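Local coordinates for metallo-beta-lactamase domain-containing protein (Enterococcus faecalis, PDB 2AZ4) that is of unknown function but has a metallo-beta-lactamase fold with two bound zinc ions and probably acts as a metal-dependent hydrolase, perhaps an RNA exonuclease, at residues D181-L190 and K206-E216; P317-K325 and W330-Q340. All coordinates share one frame; numbering follows the deposited sequence.

Overall arrangement
The two contacts follow one another along the chain and lie on opposite sides of its centre, their own centres about 46 Å apart and their nearest atoms about 21 Å apart. Contact 1 joins neighbouring parallel strands 182-186 and 212-216 of a mixed sheet in the metallo-beta-lactamase part of the fold, and 181-190 runs on to supply the Asp-189 that bridges both zinc ions. Contact 2 belongs to a different sheet, the six-stranded parallel one that contains strand 328-331, with helix 318-323 packed beside it. The two share no strand or helix: contact 1 reaches the metal centre, whereas contact 2 lies well away from it.

Contact 1. Residues D181-L190 and K206-E216; sequences DHFITYTGDL and KAKHTELLMME. With ZN (zinc ion), chain C; ZN (zinc ion), chain D.
His-182 and Glu-211 meet at nearly a right angle, with ring and carboxylate planes 61° apart. The imidazole ND1 gives its proton to Glu-211 OE2 at 2.7 Å, and the acceptor lies in the ring plane and uses its syn lone pair. Glu-211 gets there with an extended chain beyond CG, and its OE1 takes a weak bond from the backbone N of Phe-183.

Next along, the Phe-183 ring turns one face to Thr-210, whose CB sits 4.0 Å from the ring centroid in a CH-pi contact. With OG1 anti to the backbone N (chi1 -170°), Thr-210 brings its hydroxyl within 2.9 Å of Thr-185 OG1; either oxygen could be the donor. On the other face of the sheet Ile-184 and Leu-212 run alongside each other in the same direction, CG2 of Ile-184 pressed to 3.5 Å from CB of Leu-212. Val-9 of strand 7-13 touches both.

These strands are the two ends of a right-handed beta-alpha-beta crossover, with helix 197-207 between them, inside the metallo-beta-lactamase fold. Their parallel ladder runs from Thr-185 N to Leu-212 O, from Met-214 N to Thr-185 O (2.7 Å), and from Thr-187 N to Met-214 O.

Past the ladder, Thr-187 OG1 bonds to its neighbour Gly-188 O while accepting from Glu-216 N at 3.3 Å. Glu-216, bent at chi2 (129°), swings OE1 back to the backbone N of Leu-190 at 3.0 Å, met on the anti side; His-382 ND1 also bonds to that oxygen. This grip holds the chain immediately after Asp-189, whose OD2 bridges both zinc ions, 2.2 Å from the zinc of chain D. His-92, His-94 and His-167 complete the protein ligands of one ion, Asp-96, His-97 and His-404 those of the other.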
# COMPACT_ATOMS: atom_id res chain seq x y z
N ASP A 181 29.05 -11.11 -2.00
CA ASP A 181 29.90 -10.03 -1.51
C ASP A 181 29.14 -8.80 -1.02
O ASP A 181 29.77 -7.87 -0.52
CB ASP A 181 30.88 -9.58 -2.60
CG ASP A 181 31.97 -10.61 -2.89
OD1 ASP A 181 32.20 -11.55 -2.07
OD2 ASP A 181 32.61 -10.49 -3.95
N HIS A 182 27.81 -8.78 -1.18
CA HIS A 182 27.04 -7.57 -0.87
C HIS A 182 25.75 -7.78 -0.12
O HIS A 182 25.10 -8.83 -0.24
CB HIS A 182 26.78 -6.76 -2.13
CG HIS A 182 28.02 -6.43 -2.88
ND1 HIS A 182 28.84 -5.38 -2.54
CD2 HIS A 182 28.62 -7.04 -3.94
CE1 HIS A 182 29.87 -5.34 -3.36
NE2 HIS A 182 29.76 -6.34 -4.22
N PHE A 183 25.37 -6.74 0.61
CA PHE A 183 24.18 -6.72 1.44
C PHE A 183 23.52 -5.37 1.20
O PHE A 183 24.09 -4.32 1.53
CB PHE A 183 24.57 -6.86 2.92
CG PHE A 183 23.44 -6.59 3.90
CD1 PHE A 183 22.12 -6.96 3.60
CD2 PHE A 183 23.69 -5.99 5.12
CE1 PHE A 183 21.08 -6.71 4.49
CE2 PHE A 183 22.66 -5.75 6.04
CZ PHE A 183 21.35 -6.10 5.73
N ILE A 184 22.33 -5.41 0.59
CA ILE A 184 21.57 -4.20 0.30
C ILE A 184 20.13 -4.34 0.82
O ILE A 184 19.68 -5.43 1.10
CB ILE A 184 21.64 -3.82 -1.19
CG1 ILE A 184 20.87 -4.83 -2.06
CG2 ILE A 184 23.11 -3.69 -1.64
CD1 ILE A 184 20.78 -4.40 -3.50
N THR A 185 19.43 -3.22 0.96
CA THR A 185 18.16 -3.20 1.65
C THR A 185 17.19 -2.28 0.94
O THR A 185 17.56 -1.17 0.57
CB THR A 185 18.36 -2.70 3.11
OG1 THR A 185 19.27 -3.59 3.79
CG2 THR A 185 17.04 -2.68 3.84
N TYR A 186 15.96 -2.76 0.76
CA TYR A 186 14.87 -2.01 0.16
C TYR A 186 13.80 -1.86 1.23
O TYR A 186 13.30 -2.86 1.72
CB TYR A 186 14.32 -2.79 -1.03
CG TYR A 186 13.06 -2.18 -1.60
CD1 TYR A 186 13.02 -0.85 -2.05
CD2 TYR A 186 11.88 -2.93 -1.67
CE1 TYR A 186 11.85 -0.30 -2.59
CE2 TYR A 186 10.70 -2.39 -2.20
CZ TYR A 186 10.70 -1.08 -2.66
OH TYR A 186 9.55 -0.55 -3.19
N THR A 187 13.47 -0.63 1.62
CA THR A 187 12.58 -0.43 2.78
C THR A 187 11.12 -0.73 2.48
O THR A 187 10.35 -1.02 3.40
CB THR A 187 12.65 1.02 3.35
OG1 THR A 187 12.26 1.97 2.35
CG2 THR A 187 14.04 1.34 3.85
N GLY A 188 10.74 -0.63 1.22
CA GLY A 188 9.33 -0.55 0.84
C GLY A 188 8.82 0.75 1.43
O GLY A 188 9.59 1.72 1.59
N ASP A 189 7.53 0.78 1.75
CA ASP A 189 6.93 1.88 2.50
C ASP A 189 6.86 1.50 3.96
O ASP A 189 6.59 0.34 4.27
CB ASP A 189 5.50 2.10 2.01
CG ASP A 189 5.42 2.76 0.68
OD1 ASP A 189 6.45 3.07 0.04
OD2 ASP A 189 4.28 3.00 0.25
N LEU A 190 7.09 2.47 4.86
CA LEU A 190 7.16 2.21 6.30
C LEU A 190 7.07 3.42 7.23
O LEU A 190 7.25 4.55 6.82
CB LEU A 190 8.40 1.41 6.71
CG LEU A 190 9.84 1.60 6.22
CD1 LEU A 190 10.25 2.92 5.59
CD2 LEU A 190 10.82 1.16 7.27
N LYS A 206 17.98 -5.62 11.74
CA LYS A 206 18.39 -6.57 10.71
C LYS A 206 19.13 -5.85 9.59
O LYS A 206 20.03 -6.42 8.95
CB LYS A 206 17.17 -7.29 10.16
CG LYS A 206 16.58 -8.33 11.09
CD LYS A 206 15.50 -9.15 10.34
CE LYS A 206 15.22 -10.47 11.02
NZ LYS A 206 16.14 -11.57 10.60
N ALA A 207 18.76 -4.59 9.36
CA ALA A 207 19.31 -3.82 8.25
C ALA A 207 20.62 -3.11 8.62
O ALA A 207 21.28 -2.53 7.76
CB ALA A 207 18.30 -2.80 7.73
N LYS A 208 20.97 -3.13 9.91
CA LYS A 208 22.15 -2.42 10.42
C LYS A 208 23.35 -2.57 9.47
O LYS A 208 23.68 -3.68 9.08
CB LYS A 208 22.52 -2.99 11.80
CG LYS A 208 23.47 -2.12 12.62
CD LYS A 208 22.70 -1.23 13.60
CE LYS A 208 23.61 -0.11 14.10
NZ LYS A 208 22.88 0.86 14.96
N HIS A 209 23.98 -1.45 9.10
CA HIS A 209 25.26 -1.46 8.37
C HIS A 209 25.14 -1.96 6.92
O HIS A 209 26.14 -2.37 6.30
CB HIS A 209 26.32 -2.30 9.12
CG HIS A 209 26.61 -1.80 10.50
ND1 HIS A 209 26.87 -2.65 11.56
CD2 HIS A 209 26.70 -0.54 11.00
CE1 HIS A 209 27.10 -1.94 12.65
NE2 HIS A 209 27.01 -0.66 12.33
N THR A 210 23.92 -1.93 6.38
CA THR A 210 23.71 -2.33 5.00
C THR A 210 24.55 -1.47 4.05
O THR A 210 24.71 -0.27 4.27
CB THR A 210 22.21 -2.31 4.58
OG1 THR A 210 22.06 -2.94 3.30
CG2 THR A 210 21.65 -0.91 4.52
N GLU A 211 25.06 -2.08 2.98
CA GLU A 211 25.91 -1.33 2.04
C GLU A 211 25.12 -0.36 1.20
O GLU A 211 25.64 0.65 0.76
CB GLU A 211 26.61 -2.29 1.09
CG GLU A 211 27.48 -3.26 1.80
CD GLU A 211 28.00 -4.33 0.88
OE1 GLU A 211 28.18 -5.47 1.40
OE2 GLU A 211 28.23 -4.03 -0.32
N LEU A 212 23.85 -0.67 0.97
CA LEU A 212 23.04 0.19 0.14
C LEU A 212 21.59 0.13 0.61
O LEU A 212 20.92 -0.90 0.47
CB LEU A 212 23.17 -0.25 -1.32
CG LEU A 212 22.58 0.69 -2.37
CD1 LEU A 212 23.59 1.81 -2.71
CD2 LEU A 212 22.25 -0.12 -3.60
N LEU A 213 21.14 1.25 1.18
CA LEU A 213 19.78 1.39 1.69
C LEU A 213 18.93 2.16 0.69
O LEU A 213 19.08 3.38 0.55
CB LEU A 213 19.79 2.11 3.04
CG LEU A 213 18.43 2.37 3.72
CD1 LEU A 213 17.75 1.06 3.96
CD2 LEU A 213 18.62 3.09 5.06
N MET A 214 18.03 1.45 0.02
CA MET A 214 17.06 2.02 -0.90
C MET A 214 15.79 2.35 -0.12
O MET A 214 15.02 1.45 0.21
CB MET A 214 16.80 1.06 -2.08
CG MET A 214 18.04 0.82 -2.98
SD MET A 214 18.04 -0.63 -4.06
CE MET A 214 18.06 -1.93 -2.83
N MET A 215 15.60 3.63 0.19
CA MET A 215 14.60 4.07 1.17
C MET A 215 13.62 5.12 0.65
O MET A 215 14.02 6.12 0.04
CB MET A 215 15.32 4.59 2.43
CG MET A 215 14.41 5.23 3.50
SD MET A 215 15.38 5.48 5.01
CE MET A 215 14.14 6.20 6.08
N GLU A 216 12.33 4.91 0.95
CA GLU A 216 11.28 5.86 0.65
C GLU A 216 11.47 7.23 1.31
O GLU A 216 12.13 7.35 2.36
CB GLU A 216 9.90 5.29 1.04
CG GLU A 216 9.72 5.12 2.53
CD GLU A 216 8.45 5.76 3.04
OE1 GLU A 216 7.53 5.02 3.43
OE2 GLU A 216 8.36 7.01 3.06
ZN ZN C . 2.09 2.14 0.65
ZN ZN D . 3.97 3.71 -1.86
O HOH W 1 1.46 4.24 0.73
O HOH W 2 1.78 3.02 -1.46
O HOH W 3 2.98 5.67 -1.03

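Contact 2. Residues P317-K325 and W330-Q340; sequences PYDTLLKDK and WQVVNQFDNLQ
Gln-340 NE2 is shared between two backbone carbonyls, those of Leu-322 and Asp-324, in the later part of the 317-325 segment. Its stronger bond goes to Leu-322 O at 2.7 Å, with the acceptor in the amide plane and the donor tilted 28° from the carbonyl plane; a weak second one goes to Asp-324 O. An extended chain carries the amide there, and its OE1 lies against Lys-325 CG at 3.5 Å.

Trp-330 supplies the flat surface beneath the helix. Its first torsion, 60°, sets CG between backbone N and carbonyl carbon and lays the indole against Leu-321, whose CG covers one face, 3.7 Å from the centroid of the five-membered ring. At the far end of the indole, CH2 meets Leu-322 CD2 at 3.8 Å and lies at the edge of the Tyr-318 ring.

Tyr-318 reaches over to the turn beyond the strand, where Asn-338 ND2 donates to its OH at 3.1 Å, nearly straight and with the hydroxyl in the amide plane. Ring and amide planes are 55° apart. Water 4, 2.7 Å from the same Tyr-318 OH, also contacts Asn-334 O, so it can link the hydroxyl to the turn a second time.

Val-280 touches both Leu-321 and Trp-330, so helix 318-323 lies against the six-stranded parallel sheet, an alpha/beta arrangement in which the chain re-enters the sheet through strand 328-331.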
# COMPACT_ATOMS: atom_id res chain seq x y z
N PRO A 317 -29.78 -5.50 8.31
CA PRO A 317 -30.32 -4.86 7.09
C PRO A 317 -29.87 -3.40 6.97
O PRO A 317 -29.85 -2.68 7.97
CB PRO A 317 -31.83 -4.92 7.30
CG PRO A 317 -32.04 -6.00 8.36
CD PRO A 317 -30.83 -5.93 9.24
N TYR A 318 -29.48 -3.00 5.76
CA TYR A 318 -29.17 -1.61 5.48
C TYR A 318 -30.25 -0.63 6.01
O TYR A 318 -29.95 0.41 6.59
CB TYR A 318 -28.98 -1.45 3.97
CG TYR A 318 -28.72 -0.03 3.48
CD1 TYR A 318 -27.71 0.75 4.04
CD2 TYR A 318 -29.47 0.50 2.43
CE1 TYR A 318 -27.45 2.05 3.58
CE2 TYR A 318 -29.22 1.79 1.95
CZ TYR A 318 -28.21 2.56 2.54
OH TYR A 318 -27.97 3.82 2.08
N ASP A 319 -31.51 -1.01 5.80
CA ASP A 319 -32.68 -0.24 6.25
C ASP A 319 -32.64 0.05 7.76
O ASP A 319 -32.98 1.16 8.19
CB ASP A 319 -33.95 -1.02 5.85
CG ASP A 319 -35.23 -0.29 6.19
OD1 ASP A 319 -35.39 0.87 5.75
OD2 ASP A 319 -36.08 -0.88 6.91
N THR A 320 -32.23 -0.94 8.55
CA THR A 320 -32.04 -0.78 9.99
C THR A 320 -30.90 0.19 10.34
O THR A 320 -31.02 1.02 11.22
CB THR A 320 -31.83 -2.15 10.69
OG1 THR A 320 -32.90 -3.02 10.34
CG2 THR A 320 -31.78 -2.03 12.21
N LEU A 321 -29.78 0.07 9.63
CA LEU A 321 -28.65 0.96 9.86
C LEU A 321 -29.02 2.42 9.64
O LEU A 321 -28.61 3.30 10.42
CB LEU A 321 -27.50 0.59 8.93
CG LEU A 321 -26.26 -0.17 9.40
CD1 LEU A 321 -26.36 -0.90 10.78
CD2 LEU A 321 -25.72 -1.04 8.28
N LEU A 322 -29.80 2.67 8.59
CA LEU A 322 -30.18 4.03 8.23
C LEU A 322 -30.98 4.71 9.34
O LEU A 322 -30.90 5.92 9.49
CB LEU A 322 -30.93 4.06 6.91
CG LEU A 322 -30.16 3.77 5.63
CD1 LEU A 322 -31.13 3.86 4.46
CD2 LEU A 322 -28.97 4.76 5.46
N LYS A 323 -31.72 3.93 10.12
CA LYS A 323 -32.58 4.46 11.19
C LYS A 323 -31.83 4.68 12.51
O LYS A 323 -32.34 5.34 13.41
CB LYS A 323 -33.78 3.54 11.44
CG LYS A 323 -34.73 3.40 10.25
CD LYS A 323 -35.83 2.39 10.56
CE LYS A 323 -36.51 1.85 9.30
NZ LYS A 323 -37.20 0.53 9.58
N ASP A 324 -30.61 4.14 12.62
CA ASP A 324 -29.93 4.13 13.91
C ASP A 324 -29.38 5.49 14.37
O ASP A 324 -28.87 6.27 13.58
CB ASP A 324 -28.82 3.07 13.95
CG ASP A 324 -28.04 3.13 15.26
OD1 ASP A 324 -28.62 2.78 16.31
OD2 ASP A 324 -26.87 3.56 15.23
N LYS A 325 -29.48 5.74 15.68
CA LYS A 325 -28.93 6.94 16.30
C LYS A 325 -28.15 6.63 17.56
O LYS A 325 -27.51 7.51 18.14
CB LYS A 325 -30.05 7.93 16.62
CG LYS A 325 -30.71 8.53 15.40
CD LYS A 325 -31.59 9.73 15.75
CE LYS A 325 -30.77 10.99 16.00
NZ LYS A 325 -31.64 12.21 16.06
N TRP A 330 -21.30 2.44 11.93
CA TRP A 330 -21.25 1.63 10.71
C TRP A 330 -20.48 2.23 9.54
O TRP A 330 -20.33 3.43 9.42
CB TRP A 330 -22.64 1.17 10.27
CG TRP A 330 -23.68 2.26 9.94
CD1 TRP A 330 -24.46 2.94 10.84
CD2 TRP A 330 -24.10 2.69 8.63
NE1 TRP A 330 -25.33 3.80 10.16
CE2 TRP A 330 -25.12 3.67 8.81
CE3 TRP A 330 -23.70 2.37 7.33
CZ2 TRP A 330 -25.75 4.32 7.73
CZ3 TRP A 330 -24.32 3.03 6.23
CH2 TRP A 330 -25.34 3.98 6.45
N GLN A 331 -19.98 1.35 8.68
CA GLN A 331 -19.12 1.77 7.59
C GLN A 331 -19.99 2.18 6.41
O GLN A 331 -20.67 1.33 5.81
CB GLN A 331 -18.17 0.62 7.20
CG GLN A 331 -17.32 0.86 5.94
CD GLN A 331 -16.54 -0.37 5.50
OE1 GLN A 331 -16.86 -1.48 5.90
NE2 GLN A 331 -15.50 -0.18 4.64
N VAL A 332 -19.99 3.46 6.05
CA VAL A 332 -20.76 3.90 4.87
C VAL A 332 -19.82 4.01 3.67
O VAL A 332 -18.74 4.60 3.78
CB VAL A 332 -21.53 5.23 5.12
CG1 VAL A 332 -20.57 6.33 5.57
CG2 VAL A 332 -22.33 5.67 3.89
N VAL A 333 -20.21 3.41 2.54
CA VAL A 333 -19.35 3.34 1.35
C VAL A 333 -19.94 4.00 0.08
O VAL A 333 -19.23 4.23 -0.91
CB VAL A 333 -18.95 1.88 1.04
CG1 VAL A 333 -18.16 1.29 2.21
CG2 VAL A 333 -20.19 1.00 0.72
N ASN A 334 -21.25 4.25 0.11
CA ASN A 334 -21.99 4.90 -0.96
C ASN A 334 -23.39 5.30 -0.48
O ASN A 334 -23.68 5.21 0.70
CB ASN A 334 -22.07 4.01 -2.21
CG ASN A 334 -22.85 2.71 -1.97
OD1 ASN A 334 -23.41 2.48 -0.89
ND2 ASN A 334 -22.89 1.85 -2.98
N GLN A 335 -24.23 5.74 -1.41
CA GLN A 335 -25.57 6.28 -1.11
C GLN A 335 -25.54 7.27 0.04
O GLN A 335 -26.32 7.13 0.98
CB GLN A 335 -26.58 5.16 -0.82
CG GLN A 335 -26.91 4.32 -2.04
CD GLN A 335 -28.17 3.48 -1.82
OE1 GLN A 335 -29.30 4.01 -1.80
NE2 GLN A 335 -27.98 2.19 -1.62
N PHE A 336 -24.64 8.25 -0.01
CA PHE A 336 -24.48 9.15 1.14
C PHE A 336 -25.71 10.03 1.34
O PHE A 336 -25.92 10.57 2.42
CB PHE A 336 -23.18 9.99 1.03
CG PHE A 336 -21.93 9.19 1.22
CD1 PHE A 336 -21.32 9.11 2.45
CD2 PHE A 336 -21.37 8.50 0.14
CE1 PHE A 336 -20.15 8.36 2.61
CE2 PHE A 336 -20.20 7.72 0.31
CZ PHE A 336 -19.61 7.66 1.53
N ASP A 337 -26.54 10.14 0.29
CA ASP A 337 -27.78 10.95 0.34
C ASP A 337 -28.81 10.36 1.30
O ASP A 337 -29.78 11.02 1.67
CB ASP A 337 -28.32 11.18 -1.09
CG ASP A 337 -29.56 12.07 -1.15
OD1 ASP A 337 -29.52 13.22 -0.62
OD2 ASP A 337 -30.57 11.64 -1.75
N ASN A 338 -28.57 9.13 1.77
CA ASN A 338 -29.49 8.47 2.72
C ASN A 338 -29.16 8.66 4.20
O ASN A 338 -29.95 8.29 5.06
CB ASN A 338 -29.58 6.97 2.43
CG ASN A 338 -30.32 6.68 1.14
OD1 ASN A 338 -31.22 7.42 0.75
ND2 ASN A 338 -29.95 5.60 0.47
N LEU A 339 -27.99 9.23 4.47
CA LEU A 339 -27.56 9.46 5.85
C LEU A 339 -28.43 10.54 6.43
O LEU A 339 -28.97 11.36 5.70
CB LEU A 339 -26.09 9.90 5.89
CG LEU A 339 -24.99 8.91 5.49
CD1 LEU A 339 -23.62 9.57 5.54
CD2 LEU A 339 -25.01 7.66 6.37
N GLN A 340 -28.56 10.54 7.74
CA GLN A 340 -29.42 11.50 8.39
C GLN A 340 -28.80 12.89 8.42
O GLN A 340 -27.59 13.05 8.61
CB GLN A 340 -29.73 11.04 9.80
CG GLN A 340 -30.33 9.67 9.86
CD GLN A 340 -30.36 9.13 11.27
OE1 GLN A 340 -30.27 9.89 12.24
NE2 GLN A 340 -30.48 7.83 11.39
O HOH W 4 -25.55 4.65 2.82